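Local coordinates for protein [4Fe-4S]-dependent U34-ARNt thiolase (Methanococcus maripaludis, PDB 6SCY) that probably transfers sulfur to a uridine of tRNA, using a [4Fe-4S] cluster and ATP, at residues 48-54 with 78-84. Numbering follows the deposited sequence.
Sequences NNIKVAM and NSNLIAI
K51 to M54 pair with N80 to A83 as neighbouring parallel strands, their axes 4.6 Å apart at the closest and their directions 18° from parallel. The bonds alternate as parallel pairing requires: N80 N gives to I50 O, V52 N to N80 O at 2.9 Å, I82 N to V52 O, M54 N weakly to I82 O, and I84 N to M54 O in a nearly straight bond. Toward the N-terminal ends a weak backbone bond from N49 N to N78 O is joined by a side chain. The N48 amide swings across to N78, its CG anti to the backbone N (chi1 -156°), and OD1 accepts N78 N at 2.9 Å with the donor somewhat tilted from the carbonyl plane of OD1; the two amide planes lie 32° apart. An alanine here would remove that acceptor and would probably leave N78 N without its mate and the start of 78-84 less firmly tied. S79 OG, hydrogen-bonded to K47 O, lies 3.1 Å from I50 O.

On one face the K51 chain crosses I82, its CD 3.6 Å from I82 CD1, while K51 NZ reaches E160 O; further along, A53 CB meets I84 CD1 at 3.6 Å, beside helix 141-159. On the other face M54 runs extended beyond CG, roughly at right angles to L81, and its CE lies 3.8 Å from L81 CD2, with V52 CB against L81 CD1. Helix 60-75 packs on this second face, Y73 touching V52 and A66 touching M54. Strand 51-55, helix 60-75 and strand 80-87 thus form a beta-alpha-beta unit, with 51-55 the middle strand of the five-stranded parallel sheet (order 3-2-1-4-5) and 80-87 beside it, consistent with the PP-loop ATPase fold, whose predicted ATP-binding residues L56 and V86 follow just beyond M54 and I84.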
loop_
_atom_site.group_PDB
_atom_site.type_symbol
_atom_site.label_atom_id
_atom_site.label_comp_id
_atom_site.label_asym_id
_atom_site.label_seq_id
_atom_site.Cartn_x
_atom_site.Cartn_y
_atom_site.Cartn_z
ATOM N N ASN A 48 -18.453 7.956 31.842
ATOM C CA ASN A 48 -19.676 7.504 32.504
ATOM C C ASN A 48 -20.877 7.607 31.543
ATOM O O ASN A 48 -20.795 8.289 30.518
ATOM C CB ASN A 48 -19.907 8.331 33.776
ATOM C CG ASN A 48 -20.747 7.652 34.825
ATOM O OD1 ASN A 48 -20.467 6.533 35.271
ATOM N ND2 ASN A 48 -21.790 8.337 35.258
ATOM N N ASN A 49 -21.978 6.928 31.872
ATOM C CA ASN A 49 -23.236 6.937 31.118
ATOM C C ASN A 49 -23.124 6.327 29.695
ATOM O O ASN A 49 -23.861 6.739 28.786
ATOM C CB ASN A 49 -23.886 8.336 31.094
ATOM C CG ASN A 49 -23.740 9.099 32.386
ATOM O OD1 ASN A 49 -24.056 8.604 33.474
ATOM N ND2 ASN A 49 -23.225 10.313 32.289
ATOM N N ILE A 50 -22.275 5.289 29.517
ATOM C CA ILE A 50 -22.182 4.588 28.223
ATOM C C ILE A 50 -22.205 3.051 28.410
ATOM O O ILE A 50 -21.729 2.540 29.418
ATOM C CB ILE A 50 -21.038 5.041 27.259
ATOM C CG1 ILE A 50 -19.659 4.899 27.890
ATOM C CG2 ILE A 50 -21.253 6.439 26.685
ATOM C CD1 ILE A 50 -18.959 3.820 27.310
ATOM N N LYS A 51 -22.758 2.339 27.414
ATOM C CA LYS A 51 -22.892 0.881 27.365
ATOM C C LYS A 51 -22.051 0.363 26.188
ATOM O O LYS A 51 -22.225 0.846 25.065
ATOM C CB LYS A 51 -24.385 0.526 27.178
ATOM C CG LYS A 51 -24.720 -0.947 27.303
ATOM C CD LYS A 51 -26.184 -1.189 27.026
ATOM C CE LYS A 51 -26.949 -1.577 28.265
ATOM N NZ LYS A 51 -28.277 -2.142 27.920
ATOM N N VAL A 52 -21.124 -0.583 26.437
ATOM C CA VAL A 52 -20.278 -1.121 25.361
ATOM C C VAL A 52 -20.471 -2.613 25.174
ATOM O O VAL A 52 -20.147 -3.395 26.066
ATOM C CB VAL A 52 -18.774 -0.758 25.494
ATOM C CG1 VAL A 52 -17.941 -1.416 24.397
ATOM C CG2 VAL A 52 -18.557 0.749 25.489
ATOM N N ALA A 53 -20.984 -3.001 24.001
ATOM C CA ALA A 53 -21.156 -4.389 23.584
ATOM C C ALA A 53 -19.806 -4.813 23.045
ATOM O O ALA A 53 -19.085 -3.967 22.514
ATOM C CB ALA A 53 -22.188 -4.473 22.476
ATOM N N MET A 54 -19.434 -6.083 23.185
ATOM C CA MET A 54 -18.133 -6.505 22.687
ATOM C C MET A 54 -18.152 -7.893 22.104
ATOM O O MET A 54 -18.534 -8.843 22.782
ATOM C CB MET A 54 -17.012 -6.339 23.731
ATOM C CG MET A 54 -17.347 -6.840 25.091
ATOM S SD MET A 54 -15.912 -6.756 26.163
ATOM C CE MET A 54 -16.467 -7.791 27.450
ATOM N N ASN A 78 -21.904 4.230 36.308
ATOM C CA ASN A 78 -22.977 4.252 35.325
ATOM C C ASN A 78 -22.513 3.872 33.937
ATOM O O ASN A 78 -22.936 4.485 32.966
ATOM C CB ASN A 78 -23.695 5.608 35.325
ATOM C CG ASN A 78 -24.300 6.032 36.641
ATOM O OD1 ASN A 78 -24.242 5.325 37.660
ATOM N ND2 ASN A 78 -24.900 7.212 36.642
ATOM N N SER A 79 -21.666 2.845 33.829
ATOM C CA SER A 79 -21.211 2.351 32.529
ATOM C C SER A 79 -21.264 0.836 32.469
ATOM O O SER A 79 -20.808 0.176 33.400
ATOM C CB SER A 79 -19.847 2.912 32.158
ATOM O OG SER A 79 -20.024 4.132 31.457
ATOM N N ASN A 80 -21.891 0.289 31.418
ATOM C CA ASN A 80 -22.114 -1.147 31.269
ATOM C C ASN A 80 -21.248 -1.781 30.194
ATOM O O ASN A 80 -20.793 -1.091 29.277
ATOM C CB ASN A 80 -23.603 -1.410 30.996
ATOM C CG ASN A 80 -24.078 -2.776 31.405
ATOM O OD1 ASN A 80 -24.310 -3.649 30.564
ATOM N ND2 ASN A 80 -24.237 -2.991 32.710
ATOM N N LEU A 81 -21.043 -3.111 30.294
ATOM C CA LEU A 81 -20.244 -3.897 29.355
ATOM C C LEU A 81 -20.943 -5.243 29.108
ATOM O O LEU A 81 -21.147 -6.019 30.041
ATOM C CB LEU A 81 -18.823 -4.083 29.928
ATOM C CG LEU A 81 -17.703 -4.464 28.973
ATOM C CD1 LEU A 81 -17.382 -3.343 28.032
ATOM C CD2 LEU A 81 -16.451 -4.810 29.737
ATOM N N ILE A 82 -21.370 -5.483 27.863
ATOM C CA ILE A 82 -22.062 -6.712 27.469
ATOM C C ILE A 82 -21.182 -7.458 26.466
ATOM O O ILE A 82 -20.614 -6.826 25.584
ATOM C CB ILE A 82 -23.486 -6.426 26.889
ATOM C CG1 ILE A 82 -24.262 -5.412 27.743
ATOM C CG2 ILE A 82 -24.308 -7.725 26.720
ATOM C CD1 ILE A 82 -25.387 -4.699 26.991
ATOM N N ALA A 83 -21.066 -8.791 26.590
ATOM C CA ALA A 83 -20.274 -9.608 25.665
ATOM C C ALA A 83 -21.185 -10.415 24.766
ATOM O O ALA A 83 -22.134 -11.023 25.251
ATOM C CB ALA A 83 -19.347 -10.532 26.433
ATOM N N ILE A 84 -20.919 -10.404 23.461
ATOM C CA ILE A 84 -21.719 -11.150 22.487
ATOM C C ILE A 84 -20.873 -12.205 21.793
ATOM O O ILE A 84 -19.875 -11.870 21.142
ATOM C CB ILE A 84 -22.460 -10.266 21.443
ATOM C CG1 ILE A 84 -23.076 -8.989 22.051
ATOM C CG2 ILE A 84 -23.508 -11.093 20.692
ATOM C CD1 ILE A 84 -22.936 -7.772 21.151
#